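Local coordinates for Non-structural protein 5 (Modoc virus, PDB 2WA2) that binds S-adenosylmethionine and, as the methyltransferase domain of a flavivirus NS5, probably methylates the viral RNA cap at N7 and 2'-O positions, at residues A[87-92]-A[175-180]; A[154-159]-A[171-176]; A[203-208]-A[229-234]. The protein carries 4 engineered substitutions. All coordinates share one frame; numbering follows the deposited sequence.

Contact 1 of 3, residues A[87-92]-A[175-180]; sequences VDLGCG and NVISRW. With SAM (S-adenosylmethionine), chain C.
The indole of Trp180 takes CD1 of Leu89 over one face. This is a CH-pi contact: the methyl stands 4.0 Å from the centroid of the five-membered ring of Trp180, 14° off the ring normal. The same methyl lies toward the rim, and its closest ring atom is NE1. The second branch of Leu89, CD2, reaches CZ2 of the six-membered ring at 4.0 Å. Val87 meets the benzo part of the indole obliquely; in the conformer given, one of two modelled, its CG1 is 3.8 Å from Trp180 CZ3, and CG2 is about as near. In the ring plane, Val176 O lies at an edge of the indole. Phe147 makes an edge-to-face pair with Trp180.

Ile177 adds a smaller contact. Its CD1 touches Leu89 CD1 at 3.8 Å, so that methyl meets both Ile177 and the indole. The CB of Ile177 does not face the strand. Its CG1 stands anti to the carbonyl carbon (chi1 -68°), and the further turn at chi2 brings CD1 to the strand. No hydrogen bond joins the two segments.

The chain then turns from the strand into Gly90, Cys91 and Gly92, which line the S-adenosylmethionine pocket. Gly90 CA lies 3.4 Å from the ligand O4', and Gly92 CA 3.5 Å from O3'. Both glycines have positive phi, and a CB on either would run into the ligand.

Strand 87-89 and helix 175-180 run nearly antiparallel, at 167°, with axes 12.0 Å apart. Val87 and Leu89 point to the helix, while Asp88 bonds Ser97 away from it. Strand 86-89 is paired with strands 106-112 and 151-154. Helix 163-183 lies beside helix 199-212 on the same face of the sheet, where Ile177 and Ser178 touch Met208.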
loop_
_atom_site.group_PDB
_atom_site.type_symbol
_atom_site.label_atom_id
_atom_site.label_comp_id
_atom_site.label_asym_id
_atom_site.label_seq_id
_atom_site.Cartn_x
_atom_site.Cartn_y
_atom_site.Cartn_z
ATOM N N VAL A 87 11.703 7.503 0.131
ATOM C CA VAL A 87 11.518 6.913 -1.200
ATOM C C VAL A 87 10.049 6.596 -1.419
ATOM O O VAL A 87 9.342 6.175 -0.496
ATOM C CB VAL A 87 12.418 5.673 -1.509
ATOM C CG1 VAL A 87 13.852 6.096 -1.719
ATOM C CG2 VAL A 87 12.307 4.571 -0.454
ATOM N N ASP A 88 9.579 6.875 -2.629
ATOM C CA ASP A 88 8.213 6.563 -2.984
ATOM C C ASP A 88 8.286 5.638 -4.192
ATOM O O ASP A 88 8.500 6.078 -5.327
ATOM C CB ASP A 88 7.412 7.840 -3.248
ATOM C CG ASP A 88 5.931 7.565 -3.530
ATOM O OD1 ASP A 88 5.493 6.408 -3.352
ATOM O OD2 ASP A 88 5.224 8.485 -3.985
ATOM N N LEU A 89 8.181 4.343 -3.918
ATOM C CA LEU A 89 8.251 3.317 -4.944
ATOM C C LEU A 89 6.891 3.057 -5.567
ATOM O O LEU A 89 5.912 2.760 -4.860
ATOM C CB LEU A 89 8.867 2.033 -4.375
ATOM C CG LEU A 89 10.238 2.274 -3.710
ATOM C CD1 LEU A 89 10.653 1.073 -2.918
ATOM C CD2 LEU A 89 11.352 2.675 -4.730
ATOM N N GLY A 90 6.812 3.190 -6.891
ATOM C CA GLY A 90 5.525 3.069 -7.578
ATOM C C GLY A 90 4.704 4.321 -7.331
ATOM O O GLY A 90 3.598 4.258 -6.824
ATOM N N CYS A 91 5.273 5.477 -7.654
ATOM C CA CYS A 91 4.642 6.733 -7.267
ATOM C C CYS A 91 3.433 7.097 -8.129
ATOM O O CYS A 91 2.575 7.904 -7.709
ATOM C CB CYS A 91 5.695 7.867 -7.220
ATOM S SG CYS A 91 6.231 8.457 -8.848
ATOM N N GLY A 92 3.338 6.508 -9.323
ATOM C CA GLY A 92 2.271 6.879 -10.253
ATOM C C GLY A 92 2.198 8.385 -10.427
ATOM O O GLY A 92 3.232 9.046 -10.666
ATOM N N ASN A 175 9.000 -8.979 -1.335
ATOM C CA ASN A 175 10.396 -9.373 -1.538
ATOM C C ASN A 175 11.304 -8.156 -1.859
ATOM O O ASN A 175 12.409 -8.013 -1.310
ATOM C CB ASN A 175 10.500 -10.488 -2.590
ATOM C CG ASN A 175 11.902 -11.014 -2.730
ATOM O OD1 ASN A 175 12.535 -10.819 -3.764
ATOM N ND2 ASN A 175 12.432 -11.635 -1.660
ATOM N N VAL A 176 10.822 -7.261 -2.713
ATOM C CA VAL A 176 11.565 -6.043 -3.047
ATOM C C VAL A 176 11.721 -5.142 -1.809
ATOM O O VAL A 176 12.833 -4.695 -1.457
ATOM C CB VAL A 176 10.879 -5.284 -4.202
ATOM C CG1 VAL A 176 11.512 -3.920 -4.403
ATOM C CG2 VAL A 176 10.924 -6.144 -5.476
ATOM N N ILE A 177 10.607 -4.877 -1.141
ATOM C CA ILE A 177 10.612 -4.043 0.056
ATOM C C ILE A 177 11.535 -4.624 1.143
ATOM O O ILE A 177 12.247 -3.866 1.790
ATOM C CB ILE A 177 9.165 -3.810 0.607
ATOM C CG1 ILE A 177 8.352 -2.946 -0.364
ATOM C CG2 ILE A 177 9.181 -3.252 2.071
ATOM C CD1 ILE A 177 8.967 -1.590 -0.773
ATOM N N SER A 178 11.537 -5.945 1.319
ATOM C CA SER A 178 12.441 -6.571 2.312
ATOM C C SER A 178 13.914 -6.178 2.096
ATOM O O SER A 178 14.640 -5.946 3.062
ATOM C CB SER A 178 12.266 -8.090 2.371
ATOM O OG SER A 178 10.999 -8.371 2.942
ATOM N N ARG A 179 14.329 -6.067 0.830
ATOM C CA ARG A 179 15.695 -5.634 0.513
ATOM C C ARG A 179 15.946 -4.199 0.968
ATOM O O ARG A 179 17.021 -3.871 1.515
ATOM C CB ARG A 179 15.970 -5.772 -0.988
ATOM C CG ARG A 179 16.016 -7.212 -1.446
ATOM C CD ARG A 179 16.030 -7.279 -2.954
ATOM N NE ARG A 179 15.763 -8.641 -3.400
ATOM C CZ ARG A 179 15.028 -8.953 -4.464
ATOM N NH1 ARG A 179 14.470 -7.994 -5.207
ATOM N NH2 ARG A 179 14.852 -10.234 -4.773
ATOM N N TRP A 180 14.966 -3.337 0.755
ATOM C CA TRP A 180 15.066 -1.959 1.228
ATOM C C TRP A 180 15.164 -1.874 2.758
ATOM O O TRP A 180 15.975 -1.111 3.289
ATOM C CB TRP A 180 13.897 -1.131 0.716
ATOM C CG TRP A 180 14.040 -0.796 -0.773
ATOM C CD1 TRP A 180 13.717 -1.583 -1.853
ATOM C CD2 TRP A 180 14.555 0.425 -1.304
ATOM N NE1 TRP A 180 14.008 -0.907 -3.038
ATOM C CE2 TRP A 180 14.513 0.327 -2.727
ATOM C CE3 TRP A 180 15.054 1.594 -0.718
ATOM C CZ2 TRP A 180 14.938 1.371 -3.565
ATOM C CZ3 TRP A 180 15.483 2.629 -1.553
ATOM C CH2 TRP A 180 15.427 2.500 -2.963
HETATM N N SAM C . 0.558 6.290 -4.248
HETATM C CA SAM C . 0.040 6.622 -5.617
HETATM C C SAM C . -0.545 8.038 -5.636
HETATM O O SAM C . -0.773 8.609 -4.563
HETATM O OXT SAM C . -0.821 8.644 -6.688
HETATM C CB SAM C . -1.031 5.616 -6.040
HETATM C CG SAM C . -0.482 4.227 -6.340
HETATM S SD SAM C . 0.086 4.218 -8.049
HETATM C CE SAM C . -1.485 3.783 -8.862
HETATM C "C5'" SAM C . 0.890 2.609 -8.196
HETATM C "C4'" SAM C . 1.885 2.740 -9.349
HETATM O "O4'" SAM C . 2.904 1.776 -9.284
HETATM C "C3'" SAM C . 1.208 2.540 -10.703
HETATM O "O3'" SAM C . 1.137 3.801 -11.322
HETATM C "C2'" SAM C . 2.125 1.616 -11.484
HETATM O "O2'" SAM C . 2.394 2.165 -12.750
HETATM C "C1'" SAM C . 3.378 1.595 -10.604
HETATM N N9 SAM C . 4.141 0.358 -10.724
HETATM C C8 SAM C . 3.638 -0.921 -10.766
HETATM N N7 SAM C . 4.656 -1.782 -10.862
HETATM C C5 SAM C . 5.802 -1.048 -10.892
HETATM C C6 SAM C . 7.146 -1.413 -10.988
HETATM N N6 SAM C . 7.523 -2.673 -11.099
HETATM N N1 SAM C . 8.104 -0.416 -10.959
HETATM C C2 SAM C . 7.751 0.903 -10.864
HETATM N N3 SAM C . 6.428 1.287 -10.771
HETATM C C4 SAM C . 5.484 0.296 -10.798
#

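Contact 2 of 3, residues A[154-159]-A[171-176]; sequences CDIGES and LTVLNV. With SAM (S-adenosylmethionine), chain C; SO4 (sulfate ion), chain D.
Val173 sends its two methyls to two different residues of segment 154-159, which leaves the end of strand 151-154. CG2 meets Ile156 CG2 at 3.7 Å, the side chains crossing at a slant, and Ile156 CB lies just behind. CG1 meets Cys154 SG at 3.8 Å. The split follows from the valine torsion: CG1 is anti to the backbone N (chi1 171°) and CG2 is anti to the carbonyl carbon. These apolar touches make up the tight part. Val173 also packs on Val191 of strand 188-193, and Cys154 on Ile177 of the same helix.

On the cofactor side the segment turns polar. Asp155 points away from the helix. Its OD2 accepts a 2.8 Å hydrogen bond from the ligand amino N, and its OD1 is hydrogen-bonded to Tyr230 OH. Ile156 is partly exposed and works on two sides. While CG2 faces Val173, its CD1 lies 3.8 Å from C5 of the S-adenosylmethionine adenine.

Beyond Ile156 comes the looser outer end, Gly157 to Ser159. Here Glu158 N gives a nearly straight hydrogen bond (172°) to O1 of a sulfate, probably taken up from the crystallisation liquor, at 2.6 Å. Glu158 and Ser159 are exposed in the isolated chain, though both touch a crystal neighbour. Gly157 O accepts a bond from Lys192 NZ.

The fold is Rossmann-like: the cofactor loop follows the C-terminal end of strand 151-154 and leads into helix 163-183. Asp155, near Lys192, is consistent with the aspartate of the K-D-K-E tetrad of flavivirus 2'-O-methyltransferases.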
loop_
_atom_site.group_PDB
_atom_site.type_symbol
_atom_site.label_atom_id
_atom_site.label_comp_id
_atom_site.label_asym_id
_atom_site.label_seq_id
_atom_site.Cartn_x
_atom_site.Cartn_y
_atom_site.Cartn_z
ATOM N N CYS A 154 5.617 2.507 -0.437
ATOM C CA CYS A 154 5.374 1.775 -1.679
ATOM C C CYS A 154 3.893 1.508 -1.808
ATOM O O CYS A 154 3.290 0.942 -0.898
ATOM C CB CYS A 154 6.126 0.455 -1.668
ATOM S SG CYS A 154 5.973 -0.537 -3.190
ATOM N N ASP A 155 3.315 1.941 -2.913
ATOM C CA ASP A 155 1.872 1.801 -3.089
ATOM C C ASP A 155 1.589 1.034 -4.388
ATOM O O ASP A 155 0.664 1.356 -5.130
ATOM C CB ASP A 155 1.225 3.190 -3.062
ATOM C CG ASP A 155 -0.296 3.162 -2.842
ATOM O OD1 ASP A 155 -0.831 2.221 -2.226
ATOM O OD2 ASP A 155 -0.959 4.121 -3.260
ATOM N N ILE A 156 2.388 0.004 -4.645
ATOM C CA ILE A 156 2.200 -0.841 -5.827
ATOM C C ILE A 156 1.176 -1.959 -5.556
ATOM O O ILE A 156 1.203 -2.591 -4.503
ATOM C CB ILE A 156 3.551 -1.452 -6.277
ATOM C CG1 ILE A 156 4.508 -0.344 -6.734
ATOM C CG2 ILE A 156 3.376 -2.486 -7.388
ATOM C CD1 ILE A 156 5.851 -0.879 -7.073
ATOM N N GLY A 157 0.286 -2.197 -6.519
ATOM C CA GLY A 157 -0.637 -3.324 -6.448
ATOM C C GLY A 157 -1.883 -2.890 -7.175
ATOM O O GLY A 157 -2.630 -2.038 -6.691
ATOM N N GLU A 158 -2.068 -3.413 -8.383
ATOM C CA GLU A 158 -3.273 -3.142 -9.157
ATOM C C GLU A 158 -4.255 -4.309 -8.985
ATOM O O GLU A 158 -3.906 -5.441 -9.236
ATOM C CB GLU A 158 -2.898 -2.965 -10.643
ATOM C CG GLU A 158 -4.081 -2.695 -11.610
ATOM C CD GLU A 158 -3.629 -2.458 -13.075
ATOM O OE1 GLU A 158 -2.402 -2.511 -13.374
ATOM O OE2 GLU A 158 -4.505 -2.225 -13.938
ATOM N N SER A 159 -5.481 -4.012 -8.576
ATOM C CA SER A 159 -6.520 -5.030 -8.469
ATOM C C SER A 159 -6.640 -5.861 -9.751
ATOM O O SER A 159 -6.499 -5.337 -10.855
ATOM C CB SER A 159 -7.851 -4.412 -8.099
ATOM O OG SER A 159 -7.725 -3.862 -6.808
ATOM N N LEU A 171 3.573 -10.706 -3.394
ATOM C CA LEU A 171 4.824 -11.358 -2.998
ATOM C C LEU A 171 6.033 -10.683 -3.592
ATOM O O LEU A 171 7.041 -10.492 -2.904
ATOM C CB LEU A 171 4.800 -12.840 -3.347
ATOM C CG LEU A 171 3.944 -13.749 -2.478
ATOM C CD1 LEU A 171 4.186 -15.168 -2.906
ATOM C CD2 LEU A 171 4.223 -13.564 -0.925
ATOM N N THR A 172 5.946 -10.327 -4.875
ATOM C CA THR A 172 7.026 -9.614 -5.523
ATOM C C THR A 172 7.349 -8.297 -4.842
ATOM O O THR A 172 8.508 -8.002 -4.604
ATOM C CB THR A 172 6.710 -9.379 -7.027
ATOM O OG1 THR A 172 6.659 -10.654 -7.670
ATOM C CG2 THR A 172 7.797 -8.532 -7.684
ATOM N N VAL A 173 6.325 -7.505 -4.543
ATOM C CA VAL A 173 6.508 -6.236 -3.804
ATOM C C VAL A 173 7.163 -6.464 -2.435
ATOM O O VAL A 173 8.135 -5.789 -2.089
ATOM C CB VAL A 173 5.180 -5.479 -3.645
ATOM C CG1 VAL A 173 5.299 -4.280 -2.703
ATOM C CG2 VAL A 173 4.666 -5.019 -5.018
ATOM N N LEU A 174 6.622 -7.401 -1.663
ATOM C CA LEU A 174 7.172 -7.686 -0.333
ATOM C C LEU A 174 8.656 -8.109 -0.387
ATOM O O LEU A 174 9.455 -7.644 0.428
ATOM C CB LEU A 174 6.326 -8.735 0.381
ATOM C CG LEU A 174 4.886 -8.244 0.700
ATOM C CD1 LEU A 174 4.121 -9.292 1.484
ATOM C CD2 LEU A 174 4.853 -6.858 1.441
ATOM N N ASN A 175 9.000 -8.979 -1.335
ATOM C CA ASN A 175 10.396 -9.373 -1.538
ATOM C C ASN A 175 11.304 -8.156 -1.859
ATOM O O ASN A 175 12.409 -8.013 -1.310
ATOM C CB ASN A 175 10.500 -10.488 -2.590
ATOM C CG ASN A 175 11.902 -11.014 -2.730
ATOM O OD1 ASN A 175 12.535 -10.819 -3.764
ATOM N ND2 ASN A 175 12.432 -11.635 -1.660
ATOM N N VAL A 176 10.822 -7.261 -2.713
ATOM C CA VAL A 176 11.565 -6.043 -3.047
ATOM C C VAL A 176 11.721 -5.142 -1.809
ATOM O O VAL A 176 12.833 -4.695 -1.457
ATOM C CB VAL A 176 10.879 -5.284 -4.202
ATOM C CG1 VAL A 176 11.512 -3.920 -4.403
ATOM C CG2 VAL A 176 10.924 -6.144 -5.476
HETATM N N SAM C . 0.558 6.290 -4.248
HETATM C CA SAM C . 0.040 6.622 -5.617
HETATM C C SAM C . -0.545 8.038 -5.636
HETATM O O SAM C . -0.773 8.609 -4.563
HETATM O OXT SAM C . -0.821 8.644 -6.688
HETATM C CB SAM C . -1.031 5.616 -6.040
HETATM C CG SAM C . -0.482 4.227 -6.340
HETATM S SD SAM C . 0.086 4.218 -8.049
HETATM C CE SAM C . -1.485 3.783 -8.862
HETATM C "C5'" SAM C . 0.890 2.609 -8.196
HETATM C "C4'" SAM C . 1.885 2.740 -9.349
HETATM O "O4'" SAM C . 2.904 1.776 -9.284
HETATM C "C3'" SAM C . 1.208 2.540 -10.703
HETATM O "O3'" SAM C . 1.137 3.801 -11.322
HETATM C "C2'" SAM C . 2.125 1.616 -11.484
HETATM O "O2'" SAM C . 2.394 2.165 -12.750
HETATM C "C1'" SAM C . 3.378 1.595 -10.604
HETATM N N9 SAM C . 4.141 0.358 -10.724
HETATM C C8 SAM C . 3.638 -0.921 -10.766
HETATM N N7 SAM C . 4.656 -1.782 -10.862
HETATM C C5 SAM C . 5.802 -1.048 -10.892
HETATM C C6 SAM C . 7.146 -1.413 -10.988
HETATM N N6 SAM C . 7.523 -2.673 -11.099
HETATM N N1 SAM C . 8.104 -0.416 -10.959
HETATM C C2 SAM C . 7.751 0.903 -10.864
HETATM N N3 SAM C . 6.428 1.287 -10.771
HETATM C C4 SAM C . 5.484 0.296 -10.798
HETATM S S SO4 D . 0.878 -4.231 -10.323
HETATM O O1 SO4 D . -0.194 -4.760 -9.478
HETATM O O2 SO4 D . 2.157 -4.742 -9.806
HETATM O O3 SO4 D . 0.663 -4.671 -11.709
HETATM O O4 SO4 D . 0.887 -2.764 -10.296
#

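Contact 3 of 3, residues A[203-208]-A[229-234]; sequences EALMKM and MYFVSG
Helix 203-208 passes over strand 229-232; the nearest CA atoms are those of Leu205 and Phe231, 8.0 Å apart. Phe231 carries the strand side. Its CG is anti to the backbone N (chi1 177°), which extends the ring to the helix.

In the Rossmann-like fold of this FtsJ-like family, helix 199-212 packs here on an antiparallel part of the sheet. Strand 229-232 lies between strands 188-193 and 215-217. Phe189 stacks on the Phe231 ring, and Leu216 touches both Leu205 and Phe231.

Met208 CB lies 3.7 Å from Phe231 CZ, oblique to the ring. The chain of Met208 then bends at chi3 (85°), and CE returns to the ring at 3.9 Å from Phe231 CE2. The sulfur SD stands 5.0 Å from the Phe231 centroid, 32° off the normal, a Met-aromatic contact of oblique geometry. Leu205 meets the inner part of the ring, nearer the backbone. Its CD2 is 4.2 Å from Phe231 CD1, and the leucine and phenylalanine side chains run alongside each other, pointing opposite ways. Tyr230 faces the other way from Phe231.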
loop_
_atom_site.group_PDB
_atom_site.type_symbol
_atom_site.label_atom_id
_atom_site.label_comp_id
_atom_site.label_asym_id
_atom_site.label_seq_id
_atom_site.Cartn_x
_atom_site.Cartn_y
_atom_site.Cartn_z
ATOM N N GLU A 203 2.457 -15.588 5.385
ATOM C CA GLU A 203 3.773 -16.065 5.865
ATOM C C GLU A 203 4.913 -15.086 5.565
ATOM O O GLU A 203 5.787 -14.859 6.413
ATOM C CB GLU A 203 4.072 -17.445 5.338
ATOM C CG GLU A 203 3.097 -18.444 5.924
ATOM C CD GLU A 203 3.456 -19.885 5.663
ATOM O OE1 GLU A 203 4.185 -20.174 4.673
ATOM O OE2 GLU A 203 2.974 -20.737 6.452
ATOM N N ALA A 204 4.886 -14.493 4.364
ATOM C CA ALA A 204 5.812 -13.420 4.016
ATOM C C ALA A 204 5.714 -12.220 4.952
ATOM O O ALA A 204 6.730 -11.706 5.369
ATOM C CB ALA A 204 5.605 -12.999 2.560
ATOM N N LEU A 205 4.491 -11.791 5.303
ATOM C CA LEU A 205 4.295 -10.650 6.189
ATOM C C LEU A 205 4.757 -10.962 7.610
ATOM O O LEU A 205 5.350 -10.104 8.254
ATOM C CB LEU A 205 2.838 -10.195 6.217
ATOM C CG LEU A 205 2.275 -9.558 4.948
ATOM C CD1 LEU A 205 0.752 -9.539 5.058
ATOM C CD2 LEU A 205 2.861 -8.147 4.793
ATOM N N MET A 206 4.477 -12.173 8.080
ATOM C CA MET A 206 4.915 -12.560 9.434
ATOM C C MET A 206 6.441 -12.526 9.497
ATOM O O MET A 206 7.021 -12.124 10.511
ATOM C CB MET A 206 4.404 -13.960 9.834
ATOM C CG MET A 206 2.866 -14.116 10.024
ATOM S SD MET A 206 2.147 -12.923 11.184
ATOM C CE MET A 206 2.587 -13.681 12.780
ATOM N N LYS A 207 7.084 -12.966 8.414
ATOM C CA LYS A 207 8.567 -12.955 8.351
ATOM C C LYS A 207 9.087 -11.523 8.356
ATOM O O LYS A 207 10.038 -11.217 9.051
ATOM C CB LYS A 207 9.103 -13.715 7.138
ATOM C CG LYS A 207 10.601 -13.466 6.830
ATOM C CD LYS A 207 11.067 -14.308 5.602
ATOM C CE LYS A 207 12.588 -14.245 5.424
ATOM N NZ LYS A 207 13.057 -15.227 4.342
ATOM N N MET A 208 8.465 -10.637 7.579
ATOM C CA MET A 208 8.849 -9.211 7.593
ATOM C C MET A 208 8.644 -8.593 8.961
ATOM O O MET A 208 9.474 -7.838 9.439
ATOM C CB MET A 208 8.034 -8.424 6.555
ATOM C CG MET A 208 8.536 -8.795 5.167
ATOM S SD MET A 208 7.531 -8.098 3.856
ATOM C CE MET A 208 8.233 -6.465 3.662
ATOM N N MET A 229 -4.428 -3.846 2.303
ATOM C CA MET A 229 -4.030 -3.402 3.643
ATOM C C MET A 229 -2.596 -2.854 3.574
ATOM O O MET A 229 -1.908 -2.989 2.545
ATOM C CB MET A 229 -4.184 -4.558 4.635
ATOM C CG MET A 229 -5.655 -4.959 4.806
ATOM S SD MET A 229 -5.882 -6.443 5.806
ATOM C CE MET A 229 -5.390 -5.843 7.456
ATOM N N TYR A 230 -2.151 -2.188 4.638
ATOM C CA TYR A 230 -0.883 -1.472 4.589
ATOM C C TYR A 230 0.072 -1.976 5.646
ATOM O O TYR A 230 -0.267 -1.997 6.825
ATOM C CB TYR A 230 -1.069 0.035 4.656
ATOM C CG TYR A 230 -1.602 0.540 3.332
ATOM C CD1 TYR A 230 -0.719 0.957 2.329
ATOM C CD2 TYR A 230 -2.970 0.551 3.070
ATOM C CE1 TYR A 230 -1.197 1.403 1.091
ATOM C CE2 TYR A 230 -3.462 0.983 1.814
ATOM C CZ TYR A 230 -2.555 1.400 0.842
ATOM O OH TYR A 230 -3.010 1.797 -0.405
ATOM N N PHE A 231 1.243 -2.421 5.215
ATOM C CA PHE A 231 2.238 -2.927 6.150
ATOM C C PHE A 231 3.030 -1.704 6.585
ATOM O O PHE A 231 3.695 -1.056 5.754
ATOM C CB PHE A 231 3.133 -3.994 5.484
ATOM C CG PHE A 231 4.243 -4.514 6.365
ATOM C CD1 PHE A 231 3.960 -5.207 7.549
ATOM C CD2 PHE A 231 5.588 -4.347 5.992
ATOM C CE1 PHE A 231 4.991 -5.703 8.369
ATOM C CE2 PHE A 231 6.640 -4.848 6.809
ATOM C CZ PHE A 231 6.342 -5.508 8.003
ATOM N N VAL A 232 2.952 -1.398 7.889
ATOM C CA VAL A 232 3.417 -0.114 8.410
ATOM C C VAL A 232 4.368 -0.296 9.621
ATOM O O VAL A 232 4.264 -1.275 10.377
ATOM C CB VAL A 232 2.220 0.839 8.769
ATOM C CG1 VAL A 232 1.323 1.213 7.539
ATOM C CG2 VAL A 232 1.343 0.233 9.882
ATOM N N SER A 233 5.308 0.630 9.777
ATOM C CA SER A 233 6.292 0.552 10.842
ATOM C C SER A 233 5.746 1.041 12.190
ATOM O O SER A 233 6.236 0.596 13.216
ATOM C CB SER A 233 7.554 1.356 10.475
ATOM O OG SER A 233 7.197 2.628 10.001
ATOM N N GLY A 234 4.753 1.939 12.169
ATOM C CA GLY A 234 4.326 2.686 13.370
ATOM C C GLY A 234 3.362 1.945 14.283
ATOM O O GLY A 234 3.234 2.275 15.483
#

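In the fold
All three contacts are buried and join helices to one mixed sheet or, in contact 2, to the loop leaving it. Contacts 1 and 2 share helix 163-183; both touch S-adenosylmethionine, and their centres are about 8 Å apart. Contact 3 lies farther along the sheet, on helix 199-212, and does not touch the ligand. Contact 1 is aromatic and aliphatic, contact 3 adds a sulfur to a ring, and contact 2 is aliphatic with a cysteine sulfur, beside a polar, exposed loop end. The pieces connect: Ile177 CG2 touches Met208 CE, Leu174 CD1 touches Leu205 CD2, and the Asp155 to Tyr230 hydrogen bond ties contact 2 to contact 3.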